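Long-range contact in D-2-hydroxyacid dehydrogensase protein (PDB 4LSW), which probably catalyses the NAD(P)-dependent interconversion of D-2-hydroxyacids and 2-oxoacids, as in other members of the D-isomer-specific 2-hydroxyacid dehydrogenase family: residues D44-I49 with E63-L68. Sequence-based numbering, arbitrary orientation.
Sequences DRIRAI and EACPNL
N67 reaches across to D44 with its side-chain amide. N67 ND2 donates to D44 O over 2.8 Å, and the bond is nearly straight (170°). The acceptor lies almost in the amide plane of N67 and offers a lone pair. N67 is the third residue of a type I beta turn from C65 to L68. One water links the same two loops: it donates to I46 O at 2.6 Å and accepts from N67 N. D44 OD1 lies 3.3 Å from P66 CG, where the two side chains cross at a slant.

The apolar half lies deeper. C65 SG rests against I46 CB at 3.8 Å. With CG anti to the backbone N (chi1 -172°) and chi2 near 62°, L68 CD1 comes to lie 3.7 Å from A48 CA. The L68 side chain runs beside that of I46 but crosses I49 at about a right angle. L68 CD1 lies 3.8 Å from I49 CG1.

Within a beta-alpha-beta crossover, the contact joins the lead-in and first residues of strand 48-52 to the loop between helix 59-63 and strand 70-74. R47 is salt-bridged to E69. Strand 5-8 packs on I46 and C65, and helix 287-306 covers A48.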
loop_
_atom_site.group_PDB
_atom_site.type_symbol
_atom_site.label_atom_id
_atom_site.label_comp_id
_atom_site.label_asym_id
_atom_site.label_seq_id
_atom_site.Cartn_x
_atom_site.Cartn_y
_atom_site.Cartn_z
ATOM N N ASP A 44 -4.632 -20.084 -26.456
ATOM C CA ASP A 44 -3.823 -21.298 -26.480
ATOM C C ASP A 44 -2.331 -21.016 -26.423
ATOM O O ASP A 44 -1.546 -21.869 -26.006
ATOM C CB ASP A 44 -4.100 -22.097 -27.754
ATOM C CG ASP A 44 -5.389 -22.868 -27.689
ATOM O OD1 ASP A 44 -5.943 -23.019 -26.577
ATOM O OD2 ASP A 44 -5.841 -23.334 -28.759
ATOM N N ARG A 45 -1.944 -19.828 -26.876
ATOM C CA ARG A 45 -0.533 -19.471 -26.944
ATOM C C ARG A 45 0.042 -18.926 -25.644
ATOM O O ARG A 45 1.260 -18.913 -25.465
ATOM C CB ARG A 45 -0.303 -18.439 -28.038
ATOM C CG ARG A 45 -0.792 -18.883 -29.401
ATOM C CD ARG A 45 -0.089 -18.092 -30.471
ATOM N NE ARG A 45 -0.528 -18.410 -31.829
ATOM C CZ ARG A 45 0.025 -19.342 -32.603
ATOM N NH1 ARG A 45 1.024 -20.090 -32.151
ATOM N NH2 ARG A 45 -0.434 -19.532 -33.837
ATOM N N ILE A 46 -0.829 -18.473 -24.753
ATOM C CA ILE A 46 -0.383 -17.735 -23.576
ATOM C C ILE A 46 0.334 -18.616 -22.556
ATOM O O ILE A 46 -0.241 -19.552 -22.005
ATOM C CB ILE A 46 -1.560 -17.001 -22.895
ATOM C CG1 ILE A 46 -2.244 -16.049 -23.879
ATOM C CG2 ILE A 46 -1.072 -16.242 -21.664
ATOM C CD1 ILE A 46 -1.287 -15.135 -24.645
ATOM N N ARG A 47 1.598 -18.291 -22.299
ATOM C CA ARG A 47 2.386 -19.036 -21.330
ATOM C C ARG A 47 2.519 -18.262 -20.021
ATOM O O ARG A 47 2.768 -18.850 -18.980
ATOM C CB ARG A 47 3.753 -19.392 -21.909
ATOM C CG ARG A 47 3.679 -20.419 -23.038
ATOM C CD ARG A 47 5.028 -20.613 -23.698
ATOM N NE ARG A 47 6.021 -21.097 -22.745
ATOM C CZ ARG A 47 7.335 -21.027 -22.930
ATOM N NH1 ARG A 47 7.822 -20.492 -24.037
ATOM N NH2 ARG A 47 8.158 -21.488 -22.000
ATOM N N ALA A 48 2.350 -16.943 -20.076
ATOM C CA ALA A 48 2.355 -16.151 -18.848
ATOM C C ALA A 48 1.392 -14.973 -18.940
ATOM O O ALA A 48 1.183 -14.420 -20.019
ATOM C CB ALA A 48 3.761 -15.655 -18.512
ATOM N N ILE A 49 0.817 -14.607 -17.799
ATOM C CA ILE A 49 0.007 -13.402 -17.689
ATOM C C ILE A 49 0.806 -12.384 -16.891
ATOM O O ILE A 49 1.461 -12.730 -15.899
ATOM C CB ILE A 49 -1.335 -13.685 -17.007
ATOM C CG1 ILE A 49 -2.236 -14.501 -17.939
ATOM C CG2 ILE A 49 -2.029 -12.378 -16.628
ATOM C CD1 ILE A 49 -3.482 -15.024 -17.267
ATOM N N GLU A 63 -8.838 -20.329 -17.434
ATOM C CA GLU A 63 -9.389 -21.408 -18.255
ATOM C C GLU A 63 -9.202 -21.142 -19.748
ATOM O O GLU A 63 -9.068 -22.076 -20.546
ATOM C CB GLU A 63 -10.880 -21.616 -17.960
ATOM C CG GLU A 63 -11.179 -22.168 -16.571
ATOM C CD GLU A 63 -12.659 -22.107 -16.214
ATOM O OE1 GLU A 63 -13.276 -21.030 -16.381
ATOM O OE2 GLU A 63 -13.194 -23.138 -15.760
ATOM N N ALA A 64 -9.194 -19.866 -20.121
ATOM C CA ALA A 64 -9.042 -19.485 -21.520
ATOM C C ALA A 64 -7.587 -19.587 -21.960
ATOM O O ALA A 64 -7.281 -19.460 -23.149
ATOM C CB ALA A 64 -9.564 -18.070 -21.744
ATOM N N CYS A 65 -6.692 -19.802 -20.996
ATOM C CA CYS A 65 -5.268 -19.939 -21.278
ATOM C C CYS A 65 -4.782 -21.313 -20.816
ATOM O O CYS A 65 -4.094 -21.429 -19.805
ATOM C CB CYS A 65 -4.466 -18.830 -20.578
ATOM S SG CYS A 65 -4.926 -17.136 -21.052
ATOM N N PRO A 66 -5.123 -22.364 -21.575
ATOM C CA PRO A 66 -4.911 -23.738 -21.106
ATOM C C PRO A 66 -3.446 -24.130 -20.947
ATOM O O PRO A 66 -3.160 -25.125 -20.276
ATOM C CB PRO A 66 -5.568 -24.588 -22.205
ATOM C CG PRO A 66 -5.561 -23.712 -23.419
ATOM C CD PRO A 66 -5.771 -22.322 -22.900
ATOM N N ASN A 67 -2.541 -23.368 -21.551
ATOM C CA ASN A 67 -1.123 -23.656 -21.471
ATOM C C ASN A 67 -0.381 -22.648 -20.598
ATOM O O ASN A 67 0.843 -22.570 -20.624
ATOM C CB ASN A 67 -0.532 -23.723 -22.877
ATOM C CG ASN A 67 -1.178 -24.811 -23.717
ATOM O OD1 ASN A 67 -1.238 -25.969 -23.306
ATOM N ND2 ASN A 67 -1.697 -24.435 -24.882
ATOM N N LEU A 68 -1.146 -21.901 -19.804
ATOM C CA LEU A 68 -0.584 -20.950 -18.838
ATOM C C LEU A 68 0.387 -21.600 -17.841
ATOM O O LEU A 68 0.103 -22.664 -17.280
ATOM C CB LEU A 68 -1.722 -20.274 -18.072
ATOM C CG LEU A 68 -1.346 -19.114 -17.145
ATOM C CD1 LEU A 68 -0.721 -17.960 -17.918
ATOM C CD2 LEU A 68 -2.582 -18.645 -16.390
HETATM O O HOH W 1 -2.441 -20.805 -22.743
#